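Local coordinates for protein AxyAgu115A (Amphibacillus xylanus NBRC 15112, PDB 6NPS) that probably removes alpha-linked glucuronic acid side groups from glucuronoxylan-type hemicellulose by hydrolysis, as an alpha-glucuronidase of family GH115, at residues Gln596-Glu601 against Leu659-Pro664; Pro664-Ser669 against Lys710-His715; Leu675-Ser680 against Gly766-Val771; Ile704-Glu709 against Gly730-Lys735. The protein carries 3 engineered substitutions. All blocks are in the same frame, centred on the assembly; numbering follows the deposited sequence.

Followed from the N terminus, the chain first closes contact 1, where the loop between helices 564-596 and 601-629 meets the connection leading into strand 666-670. Contacts 1 and 2 share Pro664 and stand in series, contact 1 closing as contact 2 opens. Contact 2 joins strand 666-670 to strand 712-718, in the other of two facing sheets. Its span crosses that of contact 3, which begins at strand 676-677 and closes on strand 766-775, and also that of contact 4, between strands 700-706 and 729-732. Contact 4 lies wholly within the span of contact 3. Contacts 2, 3 and 4 tie the two sheets together; contact 1 fastens the helical region to them.

Contact 1: Gln596-Glu601 against Leu659-Pro664; sequences QLNLIE and LPVNKP
The amide of Asn598 lies against the CG1 methyl of Val661, with ND2 3.5 Å from that carbon, while the same nitrogen bonds, in a direction roughly at right angles to that methyl, to the backbone carbonyl of Leu659. The bond from Asn598 ND2 to Leu659 O is 2.9 Å long, with an angle of 159° at the hydrogen. The carbonyl oxygen lies near the amide plane of Asn598, yet the donor stands well above the carbonyl plane of Leu659, away from the lone-pair directions. The other end of the amide is engaged as well: a water lies 2.9 Å from Asn598 OD1, to which it can donate, and accepts from Leu659 N. A single side chain thus addresses both backbone polar groups of Leu659, one directly, the other through water.

The place of Asn598 in the chain fits this role. With a positive phi of 59°, it is the C-prime residue of the Schellman motif that ends helix 564-596, and its CB points toward the 659-664 loop. Its OD1 also accepts from the backbone N of Asn652 of the second subunit, whose ND2 donates to Leu659 O, placing the helix end at the dimer interface.

Two residues further on, Ile600 supplies an apolar touch. CG1 is anti to the carbonyl carbon (chi1 -46°), and the chain carries CD1 to 3.8 Å from Pro660 CB, the two side chains crossing at about a right angle.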
loop_
_atom_site.group_PDB
_atom_site.type_symbol
_atom_site.label_atom_id
_atom_site.label_comp_id
_atom_site.label_asym_id
_atom_site.label_seq_id
_atom_site.Cartn_x
_atom_site.Cartn_y
_atom_site.Cartn_z
ATOM N N GLN A 596 -1.792 -10.243 -0.561
ATOM C CA GLN A 596 -0.420 -9.899 -0.953
ATOM C C GLN A 596 0.473 -11.125 -1.063
ATOM O O GLN A 596 1.562 -11.050 -1.661
ATOM C CB GLN A 596 0.195 -8.936 0.073
ATOM C CG GLN A 596 -0.473 -7.531 0.049
ATOM C CD GLN A 596 -0.280 -6.742 1.362
ATOM O OE1 GLN A 596 0.123 -7.292 2.400
ATOM N NE2 GLN A 596 -0.577 -5.436 1.309
ATOM N N LEU A 597 0.046 -12.255 -0.510
ATOM C CA LEU A 597 0.776 -13.499 -0.678
ATOM C C LEU A 597 0.144 -14.419 -1.727
ATOM O O LEU A 597 0.595 -15.565 -1.874
ATOM C CB LEU A 597 0.868 -14.237 0.684
ATOM C CG LEU A 597 1.481 -13.415 1.829
ATOM C CD1 LEU A 597 1.218 -14.014 3.233
ATOM C CD2 LEU A 597 2.974 -13.236 1.575
ATOM N N ASN A 598 -0.862 -13.936 -2.461
ATOM C CA ASN A 598 -1.603 -14.688 -3.486
ATOM C C ASN A 598 -2.249 -15.937 -2.875
ATOM O O ASN A 598 -2.297 -17.004 -3.515
ATOM C CB ASN A 598 -0.707 -15.109 -4.654
ATOM C CG ASN A 598 -1.439 -15.166 -6.037
ATOM O OD1 ASN A 598 -1.325 -14.204 -6.778
ATOM N ND2 ASN A 598 -2.166 -16.236 -6.365
ATOM N N LEU A 599 -2.660 -15.860 -1.618
ATOM C CA LEU A 599 -3.295 -17.009 -0.958
ATOM C C LEU A 599 -4.774 -17.069 -1.325
ATOM O O LEU A 599 -5.496 -16.086 -1.167
ATOM C CB LEU A 599 -3.169 -16.892 0.567
ATOM C CG LEU A 599 -1.753 -16.954 1.130
ATOM C CD1 LEU A 599 -1.862 -17.038 2.620
ATOM C CD2 LEU A 599 -0.961 -18.142 0.568
ATOM N N ILE A 600 -5.236 -18.222 -1.786
ATOM C CA ILE A 600 -6.634 -18.363 -2.206
ATOM C C ILE A 600 -7.593 -18.046 -1.068
ATOM O O ILE A 600 -8.688 -17.517 -1.301
ATOM C CB ILE A 600 -6.918 -19.782 -2.743
ATOM C CG1 ILE A 600 -5.825 -20.248 -3.723
ATOM C CG2 ILE A 600 -8.288 -19.854 -3.388
ATOM C CD1 ILE A 600 -5.805 -19.452 -5.002
ATOM N N GLU A 601 -7.193 -18.312 0.172
ATOM C CA GLU A 601 -8.051 -18.051 1.328
ATOM C C GLU A 601 -8.389 -16.577 1.492
ATOM O O GLU A 601 -9.353 -16.254 2.202
ATOM C CB GLU A 601 -7.386 -18.563 2.601
ATOM C CG GLU A 601 -6.243 -17.698 3.101
ATOM C CD GLU A 601 -5.487 -18.326 4.281
ATOM O OE1 GLU A 601 -4.870 -19.409 4.098
ATOM O OE2 GLU A 601 -5.515 -17.729 5.389
ATOM N N LEU A 659 -6.044 -14.126 -7.774
ATOM C CA LEU A 659 -6.167 -14.976 -8.942
ATOM C C LEU A 659 -5.137 -16.100 -8.790
ATOM O O LEU A 659 -3.936 -15.811 -8.620
ATOM C CB LEU A 659 -5.927 -14.184 -10.239
ATOM C CG LEU A 659 -6.916 -12.998 -10.431
ATOM C CD1 LEU A 659 -6.509 -12.025 -11.561
ATOM C CD2 LEU A 659 -8.301 -13.551 -10.694
ATOM N N PRO A 660 -5.544 -17.375 -8.834
ATOM C CA PRO A 660 -4.587 -18.479 -8.573
ATOM C C PRO A 660 -3.402 -18.463 -9.519
ATOM O O PRO A 660 -3.539 -18.189 -10.695
ATOM C CB PRO A 660 -5.421 -19.746 -8.797
ATOM C CG PRO A 660 -6.831 -19.291 -9.028
ATOM C CD PRO A 660 -6.847 -17.831 -9.344
ATOM N N VAL A 661 -2.233 -18.854 -9.014
ATOM C CA VAL A 661 -1.096 -19.010 -9.913
ATOM C C VAL A 661 -1.141 -20.392 -10.568
ATOM O O VAL A 661 -1.926 -21.257 -10.174
ATOM C CB VAL A 661 0.237 -18.808 -9.168
ATOM C CG1 VAL A 661 0.301 -17.371 -8.587
ATOM C CG2 VAL A 661 0.384 -19.871 -8.063
ATOM N N ASN A 662 -0.262 -20.615 -11.528
ATOM C CA ASN A 662 -0.270 -21.841 -12.342
ATOM C C ASN A 662 0.345 -23.050 -11.635
ATOM O O ASN A 662 -0.179 -24.163 -11.752
ATOM C CB ASN A 662 0.470 -21.605 -13.646
ATOM C CG ASN A 662 -0.220 -20.550 -14.538
ATOM O OD1 ASN A 662 -1.439 -20.427 -14.544
ATOM N ND2 ASN A 662 0.582 -19.811 -15.318
ATOM N N LYS A 663 1.512 -22.873 -10.897
ATOM C CA LYS A 663 2.158 -24.084 -10.372
ATOM C C LYS A 663 1.577 -24.466 -9.017
ATOM O O LYS A 663 1.110 -23.601 -8.273
ATOM C CB LYS A 663 3.657 -23.871 -10.228
ATOM C CG LYS A 663 4.428 -23.968 -11.533
ATOM C CD LYS A 663 5.918 -23.788 -11.310
ATOM C CE LYS A 663 6.661 -23.576 -12.642
ATOM N NZ LYS A 663 5.742 -23.253 -13.792
ATOM N N PRO A 664 1.607 -25.781 -8.644
ATOM C CA PRO A 664 1.036 -26.223 -7.348
ATOM C C PRO A 664 1.943 -25.902 -6.166
ATOM O O PRO A 664 2.581 -26.760 -5.521
ATOM C CB PRO A 664 0.857 -27.734 -7.562
ATOM C CG PRO A 664 1.905 -28.093 -8.503
ATOM C CD PRO A 664 2.040 -26.922 -9.464
HETATM O O HOH W 1 -3.623 -12.563 -7.272
#

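Contact 2: Pro664-Ser669 against Lys710-His715; sequences PRLLVS and KKAEYH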
loop_
_atom_site.group_PDB
_atom_site.type_symbol
_atom_site.label_atom_id
_atom_site.label_comp_id
_atom_site.label_asym_id
_atom_site.label_seq_id
_atom_site.Cartn_x
_atom_site.Cartn_y
_atom_site.Cartn_z
ATOM N N PRO A 664 1.607 -25.781 -8.644
ATOM C CA PRO A 664 1.036 -26.223 -7.348
ATOM C C PRO A 664 1.943 -25.902 -6.166
ATOM O O PRO A 664 2.581 -26.760 -5.521
ATOM C CB PRO A 664 0.857 -27.734 -7.562
ATOM C CG PRO A 664 1.905 -28.093 -8.503
ATOM C CD PRO A 664 2.040 -26.922 -9.464
ATOM N N ARG A 665 2.000 -24.628 -5.863
ATOM C CA ARG A 665 2.863 -24.103 -4.833
ATOM C C ARG A 665 2.100 -24.027 -3.519
ATOM O O ARG A 665 0.862 -23.896 -3.481
ATOM C CB ARG A 665 3.374 -22.700 -5.232
ATOM C CG ARG A 665 4.194 -22.649 -6.485
ATOM C CD ARG A 665 4.095 -21.263 -7.258
ATOM N NE ARG A 665 4.025 -20.127 -6.325
ATOM C CZ ARG A 665 3.880 -18.860 -6.708
ATOM N NH1 ARG A 665 3.767 -18.603 -8.013
ATOM N NH2 ARG A 665 3.799 -17.868 -5.781
ATOM N N LEU A 666 2.867 -24.068 -2.428
ATOM C CA LEU A 666 2.319 -24.036 -1.091
ATOM C C LEU A 666 3.135 -23.070 -0.249
ATOM O O LEU A 666 4.371 -23.135 -0.231
ATOM C CB LEU A 666 2.379 -25.455 -0.457
ATOM C CG LEU A 666 1.411 -26.485 -1.031
ATOM C CD1 LEU A 666 1.669 -27.854 -0.303
ATOM C CD2 LEU A 666 -0.035 -26.036 -0.840
ATOM N N LEU A 667 2.457 -22.218 0.486
ATOM C CA LEU A 667 3.129 -21.282 1.362
ATOM C C LEU A 667 3.139 -21.859 2.772
ATOM O O LEU A 667 2.090 -22.247 3.288
ATOM C CB LEU A 667 2.413 -19.926 1.318
ATOM C CG LEU A 667 3.090 -18.908 2.231
ATOM C CD1 LEU A 667 4.407 -18.474 1.553
ATOM C CD2 LEU A 667 2.173 -17.718 2.477
ATOM N N VAL A 668 4.317 -21.929 3.387
ATOM C CA VAL A 668 4.441 -22.323 4.790
ATOM C C VAL A 668 4.638 -21.069 5.635
ATOM O O VAL A 668 5.544 -20.273 5.361
ATOM C CB VAL A 668 5.620 -23.298 4.984
ATOM C CG1 VAL A 668 5.813 -23.642 6.474
ATOM C CG2 VAL A 668 5.434 -24.546 4.137
ATOM N N SER A 669 3.826 -20.895 6.686
ATOM C CA SER A 669 3.957 -19.707 7.516
ATOM C C SER A 669 3.904 -20.072 8.991
ATOM O O SER A 669 3.201 -21.004 9.386
ATOM C CB SER A 669 2.869 -18.672 7.165
ATOM O OG SER A 669 1.553 -19.192 7.341
ATOM N N LYS A 710 -4.624 -26.002 -7.944
ATOM C CA LYS A 710 -4.158 -27.346 -8.264
ATOM C C LYS A 710 -3.978 -28.159 -6.991
ATOM O O LYS A 710 -3.790 -27.617 -5.898
ATOM C CB LYS A 710 -2.839 -27.290 -9.029
ATOM C CG LYS A 710 -3.022 -27.270 -10.523
ATOM C CD LYS A 710 -2.731 -25.928 -11.107
ATOM C CE LYS A 710 -2.711 -25.995 -12.630
ATOM N NZ LYS A 710 -2.771 -24.649 -13.246
ATOM N N LYS A 711 -4.029 -29.479 -7.127
ATOM C CA LYS A 711 -3.774 -30.281 -5.937
ATOM C C LYS A 711 -2.277 -30.247 -5.639
ATOM O O LYS A 711 -1.438 -30.349 -6.545
ATOM C CB LYS A 711 -4.313 -31.713 -6.090
ATOM C CG LYS A 711 -4.045 -32.392 -7.404
ATOM C CD LYS A 711 -2.672 -33.071 -7.414
ATOM C CE LYS A 711 -2.344 -33.717 -8.762
ATOM N NZ LYS A 711 -0.871 -33.744 -9.020
ATOM N N ALA A 712 -1.942 -30.008 -4.383
ATOM C CA ALA A 712 -0.554 -29.861 -3.957
ATOM C C ALA A 712 -0.354 -30.703 -2.707
ATOM O O ALA A 712 -0.992 -30.430 -1.692
ATOM C CB ALA A 712 -0.243 -28.394 -3.649
ATOM N N GLU A 713 0.505 -31.713 -2.779
ATOM C CA GLU A 713 0.781 -32.574 -1.630
ATOM C C GLU A 713 1.958 -32.053 -0.817
ATOM O O GLU A 713 2.938 -31.551 -1.371
ATOM C CB GLU A 713 1.099 -34.007 -2.086
ATOM C CG GLU A 713 -0.026 -34.705 -2.817
ATOM C CD GLU A 713 0.261 -36.190 -3.051
ATOM O OE1 GLU A 713 0.752 -36.861 -2.112
ATOM O OE2 GLU A 713 -0.001 -36.682 -4.175
ATOM N N TYR A 714 1.869 -32.180 0.502
ATOM C CA TYR A 714 2.992 -31.860 1.364
ATOM C C TYR A 714 3.395 -33.103 2.164
ATOM O O TYR A 714 2.582 -34.012 2.369
ATOM C CB TYR A 714 2.638 -30.671 2.318
ATOM C CG TYR A 714 1.369 -30.845 3.121
ATOM C CD1 TYR A 714 1.391 -31.481 4.356
ATOM C CD2 TYR A 714 0.143 -30.383 2.639
ATOM C CE1 TYR A 714 0.228 -31.647 5.108
ATOM C CE2 TYR A 714 -1.022 -30.537 3.380
ATOM C CZ TYR A 714 -0.970 -31.177 4.610
ATOM O OH TYR A 714 -2.114 -31.350 5.341
ATOM N N HIS A 715 4.650 -33.137 2.619
ATOM C CA HIS A 715 5.158 -34.214 3.478
ATOM C C HIS A 715 5.990 -33.598 4.599
ATOM O O HIS A 715 6.910 -32.806 4.350
ATOM C CB HIS A 715 5.994 -35.229 2.666
ATOM C CG HIS A 715 5.395 -35.561 1.327
ATOM N ND1 HIS A 715 4.308 -36.403 1.178
ATOM C CD2 HIS A 715 5.706 -35.127 0.078
ATOM C CE1 HIS A 715 3.989 -36.487 -0.103
ATOM N NE2 HIS A 715 4.820 -35.721 -0.793
#
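This is apolar packing between the two facing sheets of a beta-sandwich-like region, where the start of strand 666-670 in one sheet meets the start of strand 712-718 in the other. The strand segments 666-669 and 712-715 pass 9.3 Å apart at closest approach, with N-to-C directions 38° from one another, a separation bridged by side chains and not by backbone pairing.

Leu666 and Ala712 form the centre. The alanine methyl sits at the fork of the leucine: Ala712 CB is 3.6 Å from Leu666 CG and 3.7 Å from Leu666 CD2, with CD1 only slightly farther away. The leucine has CG anti to its carbonyl carbon (chi1 -71°), which directs the fork across the interface. Its CD1 continues to Tyr714, reaching the CB at 4.0 Å and lying at the edge of the ring near the ring plane, so the methyl sits beside the base of the ring and not over a face.

Toward the more open margin, Pro664 replaces the leucine as the point of contact. Its CB lies 3.6 Å from Lys711 O and 4.0 Å from Lys710 CB. The side chain of Lys710 then bends away at chi2, and its NZ hydrogen-bonds to Asn662 O.

Strand 700-706 pairs with 666-670, strand 729-732 pairs with 712-718, and their residues Ile704 and Leu732 both pack on Leu666 and on Tyr714.

Contact 3: Leu675-Ser680 against Gly766-Val771; sequences LRSEGS and GKVTIV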
loop_
_atom_site.group_PDB
_atom_site.type_symbol
_atom_site.label_atom_id
_atom_site.label_comp_id
_atom_site.label_asym_id
_atom_site.label_seq_id
_atom_site.Cartn_x
_atom_site.Cartn_y
_atom_site.Cartn_z
ATOM N N LEU A 675 6.830 -14.652 9.347
ATOM C CA LEU A 675 7.802 -15.561 8.749
ATOM C C LEU A 675 7.105 -16.534 7.810
ATOM O O LEU A 675 6.188 -17.235 8.217
ATOM C CB LEU A 675 8.534 -16.336 9.846
ATOM C CG LEU A 675 9.395 -15.489 10.791
ATOM C CD1 LEU A 675 9.651 -16.279 12.058
ATOM C CD2 LEU A 675 10.689 -15.106 10.107
ATOM N N ARG A 676 7.580 -16.634 6.570
ATOM C CA ARG A 676 6.891 -17.492 5.615
ATOM C C ARG A 676 7.848 -17.917 4.516
ATOM O O ARG A 676 8.889 -17.290 4.290
ATOM C CB ARG A 676 5.649 -16.787 5.023
ATOM C CG ARG A 676 5.979 -15.608 4.055
ATOM C CD ARG A 676 5.129 -14.425 4.414
ATOM N NE ARG A 676 5.682 -13.234 3.806
ATOM C CZ ARG A 676 5.517 -12.011 4.273
ATOM N NH1 ARG A 676 4.782 -11.807 5.358
ATOM N NH2 ARG A 676 6.059 -10.998 3.619
ATOM N N SER A 677 7.479 -18.983 3.815
ATOM C CA SER A 677 8.387 -19.414 2.764
ATOM C C SER A 677 7.652 -20.350 1.814
ATOM O O SER A 677 6.829 -21.157 2.244
ATOM C CB SER A 677 9.616 -20.142 3.351
ATOM O OG SER A 677 10.392 -20.756 2.312
ATOM N N GLU A 678 7.992 -20.276 0.528
ATOM C CA GLU A 678 7.537 -21.289 -0.421
ATOM C C GLU A 678 8.552 -22.396 -0.672
ATOM O O GLU A 678 8.312 -23.249 -1.538
ATOM C CB GLU A 678 7.133 -20.646 -1.746
ATOM C CG GLU A 678 5.815 -19.890 -1.629
ATOM C CD GLU A 678 5.125 -19.530 -2.977
ATOM O OE1 GLU A 678 5.328 -20.218 -4.006
ATOM O OE2 GLU A 678 4.341 -18.556 -2.981
ATOM N N GLY A 679 9.672 -22.404 0.052
ATOM C CA GLY A 679 10.629 -23.489 -0.073
ATOM C C GLY A 679 11.603 -23.358 -1.218
ATOM O O GLY A 679 12.186 -24.360 -1.636
ATOM N N SER A 680 11.820 -22.140 -1.739
ATOM C CA SER A 680 12.786 -22.144 -2.824
ATOM C C SER A 680 14.209 -22.255 -2.270
ATOM O O SER A 680 14.551 -21.553 -1.314
ATOM C CB SER A 680 12.687 -20.840 -3.660
ATOM O OG SER A 680 13.813 -20.882 -4.531
ATOM N N GLY A 766 9.421 -27.326 -3.583
ATOM C CA GLY A 766 10.593 -27.065 -2.761
ATOM C C GLY A 766 10.503 -27.643 -1.363
ATOM O O GLY A 766 9.766 -28.603 -1.140
ATOM N N LYS A 767 11.204 -27.041 -0.411
ATOM C CA LYS A 767 11.340 -27.614 0.921
ATOM C C LYS A 767 11.549 -26.482 1.910
ATOM O O LYS A 767 12.410 -25.631 1.679
ATOM C CB LYS A 767 12.541 -28.572 0.954
ATOM C CG LYS A 767 12.872 -29.065 2.331
ATOM C CD LYS A 767 13.754 -30.320 2.283
ATOM C CE LYS A 767 14.658 -30.327 1.089
ATOM N NZ LYS A 767 15.893 -31.124 1.330
ATOM N N VAL A 768 10.765 -26.450 2.974
ATOM C CA VAL A 768 10.901 -25.445 4.031
ATOM C C VAL A 768 11.405 -26.159 5.279
ATOM O O VAL A 768 10.852 -27.196 5.671
ATOM C CB VAL A 768 9.575 -24.714 4.300
ATOM C CG1 VAL A 768 9.710 -23.738 5.507
ATOM C CG2 VAL A 768 9.135 -23.907 3.026
ATOM N N THR A 769 12.453 -25.627 5.900
ATOM C CA THR A 769 12.907 -26.146 7.184
ATOM C C THR A 769 12.431 -25.211 8.289
ATOM O O THR A 769 12.567 -23.985 8.177
ATOM C CB THR A 769 14.422 -26.276 7.141
ATOM O OG1 THR A 769 14.734 -27.092 6.010
ATOM C CG2 THR A 769 14.981 -26.913 8.380
ATOM N N ILE A 770 11.791 -25.768 9.309
ATOM C CA ILE A 770 11.341 -24.991 10.458
ATOM C C ILE A 770 12.242 -25.340 11.632
ATOM O O ILE A 770 12.352 -26.522 12.015
ATOM C CB ILE A 770 9.866 -25.268 10.769
ATOM C CG1 ILE A 770 9.006 -24.868 9.579
ATOM C CG2 ILE A 770 9.425 -24.566 12.064
ATOM C CD1 ILE A 770 7.538 -25.020 9.839
ATOM N N VAL A 771 12.955 -24.343 12.163
ATOM C CA VAL A 771 13.896 -24.600 13.251
ATOM C C VAL A 771 13.178 -24.384 14.568
ATOM O O VAL A 771 12.540 -23.345 14.769
ATOM C CB VAL A 771 15.141 -23.713 13.156
ATOM C CG1 VAL A 771 16.096 -24.052 14.344
ATOM C CG2 VAL A 771 15.845 -23.969 11.809
#
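An ST turn at the end of strand 676-677, an outer strand of its sheet, brings the backbone of Gly679 against strand 766-775 of the facing sheet. Within the turn, Ser677 OG accepts from Gly679 N at 2.9 Å. The hydroxyl is anti to the serine's backbone N (chi1 170°), a setting that carries it forward along the chain to meet that N-H. Val684 O is a further hydrogen-bond partner of this hydroxyl.

The polar link between the two segments is made by backbone atoms. Lys767 N donates to Gly679 O over 3.1 Å, with 160° at the hydrogen; the donor lies in the carbonyl plane, on a lone pair. The same oxygen receives a CA-H...O contact from Gly766 CA. Both Gly679 and Gly766 are glycines, and their bare CA atoms let the backbones come this close. Gly679 has a positive phi of 83°, a conformation glycine adopts readily.

Strand 666-670 pairs with 676-677 in the one sheet, and strand 686-688 runs beside 766-775 in the other. Glu678, whose CB points away from strand 766-775, forms a salt bridge through OE1 with Arg665 NE, while its backbone N bonds to Glu649 of the second subunit.

Van der Waals packing comes mainly from one methyl: Val768 CG2 lies over the turn, 3.4 Å from Gly679 N and 3.5 Å from Ser677 OG.

Contact 4: Ile704-Glu709 against Gly730-Lys735; sequences ISSVSE and GVLDGK
Two strand ends of a beta-sandwich-like region and the turns that follow them make up this contact: strand 700-706 in one sheet faces strand 729-732 in the other, and an Asx turn at Asp733 shapes the 730-735 segment. The short strand segments 704-706 and 730-732 approach to 8.3 Å, their directions 34° apart.

Between the sheets, Leu732 meets Ile704 and Ser706. Its CD1 lies 3.9 Å from Ile704 CG2 and also rests close to the backbone oxygen of that isoleucine, while its CB meets the hydroxyl of Ser706. Ile704 packs in addition on Ile742 of the adjoining strand 739-746.

Past the strands the backbones close in on each other. Asp733 OD1 accepts from Lys735 N at 2.7 Å through its anti lone pair, and receives Lys737 N as well, which holds the turn in place. Gly734 stands at its centre with a positive phi of 74°; lacking a side chain, it lets its CA come within 3.3 Å of Ser708 O in a CA-H...O contact. That carbonyl oxygen is buried here and has no hydrogen-bond partner in the model, so the CH contact is a modest compensation at most.

At the exposed margin Glu709 and Lys735 pair across the turns. Beyond CG the glutamate is extended, whereas the lysine bends at chi3 and chi4 and crosses it obliquely, and Lys735 NZ forms a rather long salt bridge with Glu709 OE1 at 3.5 Å.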
loop_
_atom_site.group_PDB
_atom_site.type_symbol
_atom_site.label_atom_id
_atom_site.label_comp_id
_atom_site.label_asym_id
_atom_site.label_seq_id
_atom_site.Cartn_x
_atom_site.Cartn_y
_atom_site.Cartn_z
ATOM N N ILE A 704 0.046 -24.321 6.318
ATOM C CA ILE A 704 0.347 -24.560 4.909
ATOM C C ILE A 704 -0.869 -24.114 4.095
ATOM O O ILE A 704 -1.993 -24.540 4.390
ATOM C CB ILE A 704 0.666 -26.046 4.647
ATOM C CG1 ILE A 704 1.763 -26.549 5.589
ATOM C CG2 ILE A 704 1.074 -26.295 3.173
ATOM C CD1 ILE A 704 1.834 -28.068 5.650
ATOM N N SER A 705 -0.643 -23.264 3.068
ATOM C CA SER A 705 -1.710 -22.586 2.347
ATOM C C SER A 705 -1.529 -22.693 0.849
ATOM O O SER A 705 -0.413 -22.547 0.330
ATOM C CB SER A 705 -1.777 -21.087 2.685
ATOM O OG SER A 705 -1.945 -20.918 4.065
ATOM N N SER A 706 -2.659 -22.850 0.161
ATOM C CA SER A 706 -2.718 -22.867 -1.300
ATOM C C SER A 706 -2.542 -21.472 -1.910
ATOM O O SER A 706 -3.155 -20.493 -1.464
ATOM C CB SER A 706 -4.075 -23.401 -1.773
ATOM O OG SER A 706 -4.279 -24.736 -1.362
ATOM N N VAL A 707 -1.769 -21.414 -2.988
ATOM C CA VAL A 707 -1.726 -20.247 -3.861
ATOM C C VAL A 707 -2.269 -20.551 -5.229
ATOM O O VAL A 707 -2.436 -19.626 -6.021
ATOM C CB VAL A 707 -0.298 -19.679 -3.995
ATOM C CG1 VAL A 707 0.211 -19.229 -2.641
ATOM C CG2 VAL A 707 0.613 -20.717 -4.597
ATOM N N SER A 708 -2.508 -21.817 -5.552
ATOM C CA SER A 708 -3.065 -22.224 -6.836
ATOM C C SER A 708 -4.360 -23.006 -6.613
ATOM O O SER A 708 -4.704 -23.374 -5.484
ATOM C CB SER A 708 -2.071 -23.093 -7.600
ATOM O OG SER A 708 -2.159 -24.390 -7.013
ATOM N N GLU A 709 -5.062 -23.306 -7.704
ATOM C CA GLU A 709 -6.230 -24.171 -7.648
ATOM C C GLU A 709 -5.898 -25.618 -8.012
ATOM O O GLU A 709 -6.805 -26.394 -8.315
ATOM C CB GLU A 709 -7.337 -23.623 -8.544
ATOM C CG GLU A 709 -8.336 -22.799 -7.745
ATOM C CD GLU A 709 -9.272 -21.969 -8.606
ATOM O OE1 GLU A 709 -9.982 -21.102 -8.036
ATOM O OE2 GLU A 709 -9.298 -22.183 -9.841
ATOM N N GLY A 730 -0.322 -34.849 3.513
ATOM C CA GLY A 730 -1.607 -34.239 3.232
ATOM C C GLY A 730 -1.619 -33.693 1.823
ATOM O O GLY A 730 -0.609 -33.693 1.115
ATOM N N VAL A 731 -2.786 -33.236 1.414
ATOM C CA VAL A 731 -2.929 -32.629 0.104
ATOM C C VAL A 731 -3.905 -31.466 0.251
ATOM O O VAL A 731 -4.868 -31.535 1.019
ATOM C CB VAL A 731 -3.363 -33.656 -0.962
ATOM C CG1 VAL A 731 -4.594 -34.400 -0.519
ATOM C CG2 VAL A 731 -3.591 -32.981 -2.308
ATOM N N LEU A 732 -3.592 -30.365 -0.405
ATOM C CA LEU A 732 -4.493 -29.236 -0.513
ATOM C C LEU A 732 -4.859 -29.071 -1.981
ATOM O O LEU A 732 -4.119 -29.495 -2.868
ATOM C CB LEU A 732 -3.847 -27.976 0.056
ATOM C CG LEU A 732 -3.424 -28.006 1.532
ATOM C CD1 LEU A 732 -2.536 -26.822 1.804
ATOM C CD2 LEU A 732 -4.633 -27.912 2.440
ATOM N N ASP A 733 -6.014 -28.469 -2.255
ATOM C CA ASP A 733 -6.444 -28.376 -3.643
ATOM C C ASP A 733 -6.805 -26.978 -4.113
ATOM O O ASP A 733 -7.125 -26.816 -5.291
ATOM C CB ASP A 733 -7.641 -29.292 -3.902
ATOM C CG ASP A 733 -8.722 -29.100 -2.879
ATOM O OD1 ASP A 733 -9.200 -27.959 -2.730
ATOM O OD2 ASP A 733 -9.082 -30.084 -2.204
ATOM N N GLY A 734 -6.784 -25.972 -3.255
ATOM C CA GLY A 734 -7.168 -24.668 -3.758
ATOM C C GLY A 734 -8.652 -24.476 -4.013
ATOM O O GLY A 734 -9.076 -23.340 -4.273
ATOM N N LYS A 735 -9.467 -25.531 -3.914
ATOM C CA LYS A 735 -10.912 -25.384 -4.073
ATOM C C LYS A 735 -11.657 -25.747 -2.795
ATOM O O LYS A 735 -12.249 -24.857 -2.183
ATOM C CB LYS A 735 -11.397 -26.172 -5.290
ATOM C CG LYS A 735 -10.696 -25.719 -6.572
ATOM C CD LYS A 735 -11.522 -26.024 -7.819
ATOM C CE LYS A 735 -11.462 -24.888 -8.857
ATOM N NZ LYS A 735 -12.335 -23.703 -8.553
#